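Long-range contacts in alpha-1,4-endofucoidanase (Mariniflexile fucanivorans, PDB 6DLH), which hydrolyses internal alpha-1,4 linkages between fucose units of fucoidan, as a retaining glycoside hydrolase of family 107: residues A268-V273 with F292-G297; N279-A284 with V317-N322. All blocks are in the same frame, centred on the assembly; numbering follows the deposited sequence.

Interaction 1: A268-V273 with F292-G297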
ATOM      1  N   ALA A 268     -14.484  -5.705  12.226  1.00 29.38           N
ATOM      2  CA  ALA A 268     -14.550  -7.156  12.167  1.00 30.94           C
ATOM      3  C   ALA A 268     -13.256  -7.749  12.712  1.00 30.88           C
ATOM      4  O   ALA A 268     -12.180  -7.269  12.377  1.00 32.35           O
ATOM      5  CB  ALA A 268     -14.806  -7.623  10.751  1.00 30.17           C
ATOM      6  N   PHE A 269     -13.385  -8.815  13.516  1.00 31.06           N
ATOM      7  CA  PHE A 269     -12.256  -9.540  14.078  1.00 30.63           C
ATOM      8  C   PHE A 269     -12.241 -10.965  13.533  1.00 30.02           C
ATOM      9  O   PHE A 269     -13.280 -11.613  13.467  1.00 29.28           O
ATOM     10  CB  PHE A 269     -12.365  -9.574  15.606  1.00 32.09           C
ATOM     11  CG  PHE A 269     -12.296  -8.219  16.264  1.00 34.15           C
ATOM     12  CD1 PHE A 269     -13.441  -7.460  16.452  1.00 33.58           C
ATOM     13  CD2 PHE A 269     -11.079  -7.700  16.684  1.00 34.98           C
ATOM     14  CE1 PHE A 269     -13.372  -6.214  17.054  1.00 35.09           C
ATOM     15  CE2 PHE A 269     -11.010  -6.452  17.286  1.00 34.05           C
ATOM     16  CZ  PHE A 269     -12.158  -5.711  17.465  1.00 34.20           C
ATOM     17  N   ASN A 270     -11.055 -11.452  13.153  1.00 30.05           N
ATOM     18  CA  ASN A 270     -10.921 -12.831  12.715  1.00 30.47           C
ATOM     19  C   ASN A 270     -10.794 -13.746  13.933  1.00 31.27           C
ATOM     20  O   ASN A 270      -9.707 -13.884  14.495  1.00 30.49           O
ATOM     21  CB  ASN A 270      -9.722 -13.036  11.791  1.00 29.43           C
ATOM     22  CG  ASN A 270      -9.658 -14.442  11.231  1.00 30.12           C
ATOM     23  OD1 ASN A 270     -10.550 -15.257  11.472  1.00 30.17           O
ATOM     24  ND2 ASN A 270      -8.612 -14.739  10.480  1.00 28.93           N
ATOM     25  N   ASN A 271     -11.911 -14.380  14.308  1.00 31.84           N
ATOM     26  CA  ASN A 271     -11.926 -15.373  15.374  1.00 31.76           C
ATOM     27  C   ASN A 271     -12.151 -16.767  14.785  1.00 33.43           C
ATOM     28  O   ASN A 271     -12.774 -17.624  15.419  1.00 35.11           O
ATOM     29  CB  ASN A 271     -12.957 -15.037  16.458  1.00 31.44           C
ATOM     30  CG  ASN A 271     -12.652 -13.763  17.221  1.00 30.85           C
ATOM     31  OD1 ASN A 271     -11.518 -13.539  17.642  1.00 29.33           O
ATOM     32  ND2 ASN A 271     -13.655 -12.915  17.385  1.00 29.54           N
ATOM     33  N   SER A 272     -11.613 -16.991  13.577  1.00 31.71           N
ATOM     34  CA  SER A 272     -11.614 -18.284  12.907  1.00 32.39           C
ATOM     35  C   SER A 272     -12.920 -18.535  12.154  1.00 30.64           C
ATOM     36  O   SER A 272     -13.930 -17.864  12.370  1.00 30.10           O
ATOM     37  CB  SER A 272     -11.290 -19.422  13.853  1.00 34.40           C
ATOM     38  OG  SER A 272      -9.961 -19.297  14.337  1.00 39.09           O
ATOM     39  N   VAL A 273     -12.867 -19.526  11.257  1.00 29.25           N
ATOM     40  CA  VAL A 273     -14.016 -19.950  10.473  1.00 29.61           C
ATOM     41  C   VAL A 273     -15.055 -20.574  11.408  1.00 30.57           C
ATOM     42  O   VAL A 273     -14.713 -21.086  12.473  1.00 30.38           O
ATOM     43  CB  VAL A 273     -13.586 -20.918   9.351  1.00 29.50           C
ATOM     44  CG1 VAL A 273     -13.106 -22.269   9.885  1.00 28.72           C
ATOM     45  CG2 VAL A 273     -14.668 -21.096   8.297  1.00 29.18           C
ATOM     46  N   PHE A 292     -15.739 -11.165   9.796  1.00 26.87           N
ATOM     47  CA  PHE A 292     -14.473 -11.207   9.085  1.00 26.00           C
ATOM     48  C   PHE A 292     -14.607 -12.154   7.893  1.00 26.91           C
ATOM     49  O   PHE A 292     -14.215 -11.812   6.769  1.00 26.36           O
ATOM     50  CB  PHE A 292     -13.351 -11.640  10.031  1.00 25.05           C
ATOM     51  CG  PHE A 292     -11.958 -11.452   9.491  1.00 24.68           C
ATOM     52  CD1 PHE A 292     -11.372 -12.413   8.682  1.00 25.16           C
ATOM     53  CD2 PHE A 292     -11.221 -10.320   9.811  1.00 24.51           C
ATOM     54  CE1 PHE A 292     -10.083 -12.244   8.197  1.00 25.17           C
ATOM     55  CE2 PHE A 292      -9.933 -10.149   9.324  1.00 23.69           C
ATOM     56  CZ  PHE A 292      -9.368 -11.110   8.516  1.00 25.05           C
ATOM     57  N   GLY A 293     -15.162 -13.341   8.167  1.00 24.87           N
ATOM     58  CA  GLY A 293     -15.615 -14.273   7.143  1.00 25.25           C
ATOM     59  C   GLY A 293     -14.472 -14.929   6.371  1.00 24.67           C
ATOM     60  O   GLY A 293     -14.522 -15.019   5.154  1.00 25.12           O
ATOM     61  N   HIS A 294     -13.452 -15.396   7.094  1.00 26.46           N
ATOM     62  CA  HIS A 294     -12.380 -16.203   6.534  1.00 27.42           C
ATOM     63  C   HIS A 294     -12.982 -17.494   5.969  1.00 27.19           C
ATOM     64  O   HIS A 294     -13.859 -18.092   6.589  1.00 25.98           O
ATOM     65  CB  HIS A 294     -11.374 -16.475   7.654  1.00 29.53           C
ATOM     66  CG  HIS A 294     -10.067 -17.050   7.231  1.00 35.82           C
ATOM     67  ND1 HIS A 294      -9.894 -18.408   7.001  1.00 36.69           N
ATOM     68  CD2 HIS A 294      -8.850 -16.478   7.076  1.00 36.34           C
ATOM     69  CE1 HIS A 294      -8.635 -18.640   6.686  1.00 36.47           C
ATOM     70  NE2 HIS A 294      -7.975 -17.475   6.728  1.00 37.21           N
ATOM     71  N   PRO A 295     -12.562 -17.960   4.771  1.00 24.91           N
ATOM     72  CA  PRO A 295     -13.083 -19.211   4.220  1.00 25.05           C
ATOM     73  C   PRO A 295     -12.620 -20.460   4.973  1.00 25.84           C
ATOM     74  O   PRO A 295     -11.635 -20.429   5.705  1.00 25.32           O
ATOM     75  CB  PRO A 295     -12.571 -19.217   2.771  1.00 23.85           C
ATOM     76  CG  PRO A 295     -11.369 -18.304   2.777  1.00 24.56           C
ATOM     77  CD  PRO A 295     -11.616 -17.287   3.872  1.00 25.07           C
ATOM     78  N   PHE A 296     -13.347 -21.564   4.779  1.00 25.03           N
ATOM     79  CA  PHE A 296     -12.898 -22.863   5.242  1.00 25.77           C
ATOM     80  C   PHE A 296     -11.659 -23.281   4.451  1.00 26.87           C
ATOM     81  O   PHE A 296     -11.478 -22.869   3.306  1.00 24.81           O
ATOM     82  CB  PHE A 296     -14.006 -23.893   5.039  1.00 25.43           C
ATOM     83  CG  PHE A 296     -15.224 -23.699   5.905  1.00 25.76           C
ATOM     84  CD1 PHE A 296     -15.324 -24.339   7.133  1.00 25.45           C
ATOM     85  CD2 PHE A 296     -16.278 -22.901   5.480  1.00 23.90           C
ATOM     86  CE1 PHE A 296     -16.457 -24.176   7.918  1.00 27.92           C
ATOM     87  CE2 PHE A 296     -17.408 -22.738   6.267  1.00 26.37           C
ATOM     88  CZ  PHE A 296     -17.495 -23.369   7.491  1.00 27.10           C
ATOM     89  N   GLY A 297     -10.822 -24.118   5.072  1.00 29.72           N
ATOM     90  CA  GLY A 297      -9.593 -24.582   4.450  1.00 33.63           C
ATOM     91  C   GLY A 297      -8.405 -23.727   4.873  1.00 36.91           C
ATOM     92  O   GLY A 297      -8.568 -22.606   5.343  1.00 37.66           O
TER
HETATM   93  O   HOH W   1     -15.798 -11.205  12.724  1.00 28.97           O
HETATM   94  O   HOH W   2     -13.153 -15.427  10.016  1.00 27.30           O

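Interaction 2: N279-A284 with V317-N322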
ATOM      1  N   ASN A 279     -23.707 -22.318  11.476  1.00 28.26           N
ATOM      2  CA  ASN A 279     -23.362 -20.972  11.054  1.00 28.60           C
ATOM      3  C   ASN A 279     -21.907 -20.974  10.593  1.00 28.53           C
ATOM      4  O   ASN A 279     -21.012 -21.377  11.334  1.00 27.41           O
ATOM      5  CB  ASN A 279     -23.686 -19.929  12.125  1.00 28.66           C
ATOM      6  CG  ASN A 279     -23.697 -18.513  11.589  1.00 28.98           C
ATOM      7  OD1 ASN A 279     -22.821 -18.118  10.820  1.00 31.22           O
ATOM      8  ND2 ASN A 279     -24.689 -17.740  11.989  1.00 28.70           N
ATOM      9  N   PRO A 280     -21.631 -20.577   9.330  1.00 27.52           N
ATOM     10  CA  PRO A 280     -20.257 -20.547   8.822  1.00 26.78           C
ATOM     11  C   PRO A 280     -19.411 -19.427   9.427  1.00 27.00           C
ATOM     12  O   PRO A 280     -18.211 -19.364   9.164  1.00 26.46           O
ATOM     13  CB  PRO A 280     -20.436 -20.307   7.316  1.00 26.84           C
ATOM     14  CG  PRO A 280     -21.762 -19.581   7.223  1.00 27.52           C
ATOM     15  CD  PRO A 280     -22.624 -20.193   8.313  1.00 26.69           C
ATOM     16  N   PHE A 281     -20.046 -18.544  10.215  1.00 25.24           N
ATOM     17  CA  PHE A 281     -19.325 -17.455  10.850  1.00 27.08           C
ATOM     18  C   PHE A 281     -19.255 -17.685  12.357  1.00 29.56           C
ATOM     19  O   PHE A 281     -20.279 -17.911  13.002  1.00 29.19           O
ATOM     20  CB  PHE A 281     -19.973 -16.104  10.533  1.00 25.40           C
ATOM     21  CG  PHE A 281     -20.253 -15.846   9.072  1.00 26.07           C
ATOM     22  CD1 PHE A 281     -19.217 -15.695   8.162  1.00 24.83           C
ATOM     23  CD2 PHE A 281     -21.559 -15.743   8.608  1.00 25.68           C
ATOM     24  CE1 PHE A 281     -19.476 -15.464   6.819  1.00 26.14           C
ATOM     25  CE2 PHE A 281     -21.820 -15.522   7.264  1.00 27.78           C
ATOM     26  CZ  PHE A 281     -20.775 -15.366   6.372  1.00 27.18           C
ATOM     27  N   THR A 282     -18.032 -17.644  12.899  1.00 30.97           N
ATOM     28  CA  THR A 282     -17.818 -17.518  14.333  1.00 34.62           C
ATOM     29  C   THR A 282     -18.666 -16.356  14.862  1.00 34.72           C
ATOM     30  O   THR A 282     -18.770 -15.311  14.220  1.00 32.91           O
ATOM     31  CB  THR A 282     -16.321 -17.371  14.641  1.00 35.47           C
ATOM     32  OG1 THR A 282     -15.709 -18.624  14.334  1.00 38.73           O
ATOM     33  CG2 THR A 282     -16.031 -17.028  16.086  1.00 38.92           C
ATOM     34  N   SER A 283     -19.295 -16.567  16.023  1.00 34.95           N
ATOM     35  CA  SER A 283     -20.265 -15.639  16.583  1.00 34.71           C
ATOM     36  C   SER A 283     -19.661 -14.249  16.794  1.00 33.71           C
ATOM     37  O   SER A 283     -18.477 -14.108  17.093  1.00 34.65           O
ATOM     38  CB  SER A 283     -20.833 -16.182  17.867  1.00 36.59           C
ATOM     39  OG  SER A 283     -22.083 -15.573  18.142  1.00 39.06           O
ATOM     40  N   ALA A 284     -20.501 -13.224  16.641  1.00 32.40           N
ATOM     41  CA  ALA A 284     -20.089 -11.842  16.821  1.00 35.04           C
ATOM     42  C   ALA A 284     -19.663 -11.596  18.270  1.00 37.25           C
ATOM     43  O   ALA A 284     -20.338 -12.026  19.207  1.00 36.29           O
ATOM     44  CB  ALA A 284     -21.229 -10.931  16.436  1.00 34.10           C
ATOM     45  N   VAL A 317     -24.235 -19.235   0.139  1.00 24.49           N
ATOM     46  CA  VAL A 317     -25.667 -19.491   0.129  1.00 24.82           C
ATOM     47  C   VAL A 317     -26.264 -19.049   1.464  1.00 25.62           C
ATOM     48  O   VAL A 317     -27.340 -18.457   1.483  1.00 25.13           O
ATOM     49  CB  VAL A 317     -25.994 -20.960  -0.219  1.00 25.33           C
ATOM     50  CG1 VAL A 317     -27.467 -21.285  -0.011  1.00 24.10           C
ATOM     51  CG2 VAL A 317     -25.588 -21.282  -1.644  1.00 22.99           C
ATOM     52  N   PHE A 318     -25.541 -19.299   2.566  1.00 25.13           N
ATOM     53  CA  PHE A 318     -25.960 -18.858   3.893  1.00 25.02           C
ATOM     54  C   PHE A 318     -26.228 -17.351   3.918  1.00 27.01           C
ATOM     55  O   PHE A 318     -27.148 -16.892   4.596  1.00 26.19           O
ATOM     56  CB  PHE A 318     -24.918 -19.218   4.957  1.00 23.76           C
ATOM     57  CG  PHE A 318     -25.347 -18.952   6.382  1.00 23.16           C
ATOM     58  CD1 PHE A 318     -26.027 -19.917   7.114  1.00 23.61           C
ATOM     59  CD2 PHE A 318     -25.078 -17.739   6.995  1.00 22.22           C
ATOM     60  CE1 PHE A 318     -26.428 -19.678   8.421  1.00 24.13           C
ATOM     61  CE2 PHE A 318     -25.485 -17.494   8.301  1.00 23.54           C
ATOM     62  CZ  PHE A 318     -26.156 -18.462   9.014  1.00 24.36           C
ATOM     63  N   MET A 319     -25.386 -16.585   3.210  1.00 26.91           N
ATOM     64  CA  MET A 319     -25.499 -15.136   3.162  1.00 27.34           C
ATOM     65  C   MET A 319     -26.780 -14.757   2.423  1.00 26.73           C
ATOM     66  O   MET A 319     -27.488 -13.842   2.832  1.00 27.32           O
ATOM     67  CB  MET A 319     -24.283 -14.510   2.467  1.00 27.61           C
ATOM     68  CG  MET A 319     -23.031 -14.514   3.330  1.00 29.60           C
ATOM     69  SD  MET A 319     -21.520 -14.035   2.449  1.00 33.50           S
ATOM     70  CE  MET A 319     -21.896 -12.346   1.992  1.00 29.75           C
ATOM     71  N   GLN A 320     -27.090 -15.500   1.359  1.00 27.08           N
ATOM     72  CA  GLN A 320     -28.314 -15.289   0.603  1.00 27.10           C
ATOM     73  C   GLN A 320     -29.547 -15.628   1.444  1.00 28.68           C
ATOM     74  O   GLN A 320     -30.484 -14.832   1.511  1.00 26.86           O
ATOM     75  CB  GLN A 320     -28.257 -16.102  -0.687  1.00 26.35           C
ATOM     76  CG  GLN A 320     -29.534 -16.049  -1.513  1.00 25.60           C
ATOM     77  CD  GLN A 320     -29.359 -16.923  -2.728  1.00 26.85           C
ATOM     78  OE1 GLN A 320     -29.188 -16.425  -3.844  1.00 26.66           O
ATOM     79  NE2 GLN A 320     -29.352 -18.233  -2.510  1.00 24.02           N
ATOM     80  N   THR A 321     -29.544 -16.808   2.085  1.00 30.18           N
ATOM     81  CA  THR A 321     -30.716 -17.292   2.806  1.00 29.65           C
ATOM     82  C   THR A 321     -31.088 -16.308   3.910  1.00 30.35           C
ATOM     83  O   THR A 321     -32.267 -16.119   4.207  1.00 31.42           O
ATOM     84  CB  THR A 321     -30.502 -18.700   3.380  1.00 29.46           C
ATOM     85  OG1 THR A 321     -30.137 -19.522   2.273  1.00 28.37           O
ATOM     86  CG2 THR A 321     -31.738 -19.270   4.052  1.00 28.68           C
ATOM     87  N   ASN A 322     -30.066 -15.669   4.486  1.00 29.41           N
ATOM     88  CA  ASN A 322     -30.231 -14.853   5.674  1.00 29.66           C
ATOM     89  C   ASN A 322     -30.273 -13.363   5.330  1.00 30.19           C
ATOM     90  O   ASN A 322     -30.162 -12.525   6.223  1.00 27.96           O
ATOM     91  CB  ASN A 322     -29.140 -15.183   6.691  1.00 32.41           C
ATOM     92  CG  ASN A 322     -29.439 -16.471   7.422  1.00 33.94           C
ATOM     93  OD1 ASN A 322     -30.297 -16.487   8.296  1.00 40.30           O
ATOM     94  ND2 ASN A 322     -28.765 -17.550   7.061  1.00 32.35           N
TER

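Interaction 1: A268-V273 with F292-G297
Ala-268 and Asn-270 meet Phe-292 where strand 266-269 ends, at the border of the parallel sheet of the N-terminal catalytic domain, which precedes the Ig-like domains. The sheet is consistent with a (beta/alpha)8-type barrel, as in the GH29 alpha-L-fucosidases. The chain leaves the strand at Asn-270 through an Asx turn: Asn-270 OD1 accepts from Ser-272 N at 2.9 Å, with the donor above the carbonyl plane. No direct hydrogen bond joins 268-273 to 292-297. They meet through rings, methyl groups and two waters. Asn-270 CB sits over the centre of the Phe-292 ring, 3.4 Å from the centroid, as a CH-pi contact. With CG anti to the backbone N (chi1 -175°), the Asn-270 amide extends over the CD1-CE1 side of the ring, their planes 12° apart. Its far end is gripped by Asp-226 OD1, which accepts from Asn-270 ND2, while ND2 also passes His-294 CD2 at 3.8 Å. At the root of the Phe-292 side chain, Ala-268 CB packs against Phe-292 CB at 4.3 Å. One water accepts from Phe-292 N and lies next to Phe-269 O. A second accepts from His-294 N at 2.9 Å and donates to Asn-270 OD1 at 3.0 Å, so this oxygen serves both the turn and the water bridge. Val-273 CG2 lies against His-294 O at 3.5 Å and also against Phe-296. This methyl stands over the middle of the Phe-296 ring, 3.4 Å from the centroid and 6° off the ring normal.

Interaction 2: N279-A284 with V317-N322
The Phe-318 ring is covered on both faces. Pro-280 CD lies over the centre of one, 3.5 Å from the Phe-318 centroid and 10° off the ring normal, a CH-pi contact. Asn-322 ND2 lies over the centre of the opposite face, 3.3 Å above the plane of the Phe-318 ring. The Phe-281 ring has Pro-280 CG over one face, offset toward the rim, and Met-319 CG at its edge, in plane, 3.9 Å from Phe-281 CZ. Phe-281 CE2 also reaches Phe-318 CD2, the two side chains running at a slant to each other. The far end of the Phe-318 ring meets Asn-279, with Phe-318 CZ 3.4 Å from Asn-279 ND2 and the amide plane turned 51° from the ring plane.

The contact packs the long loop after strand 266-269 against the C-terminal end of helix 307-321. Phe-318 is sent out from the helix by CG lying anti to the backbone N (chi1 -173°). Asn-322 is the first residue to leave the helical conformation. Its ND2 donates to Phe-318 O at 3.0 Å, and its backbone N donates to the same oxygen, so one carbonyl takes two bonds from one residue. The first of these bonds ties the amide back to the helix while it covers the ring. On the loop side, Asn-279 forms an Asx turn, its OD1 accepting from Phe-281 N at 2.9 Å. Asn-279 ND2 donates to Ala-326 O and Asp-329 OD2. These bonds tie the loop to the chain segment carrying the calcium ligands Phe-327 and Asp-330, and the Asn-279 side chain lies about 8 Å from a calcium ion.

The two contacts lie about 11 Å apart, centre to centre, on the same side of the chain's centre. Their segments alternate along the chain: 268-273, 279-284, 292-297, then 317-322. They run from the last residues of strand 266-269 to the C-terminal end of helix 307-321. Interaction 1 lies at the strand end, interaction 2 at the helix end, toward a calcium site. They touch directly: Thr-282 OG1 hydrogen-bonds to Ser-272 O at 2.8 Å, and Gly-293 CA packs on Phe-281 CD1 at 4.0 Å. The long connection between edge strand and helix, which has no regular structure before the helix starts, is thus folded back on itself within the catalytic domain.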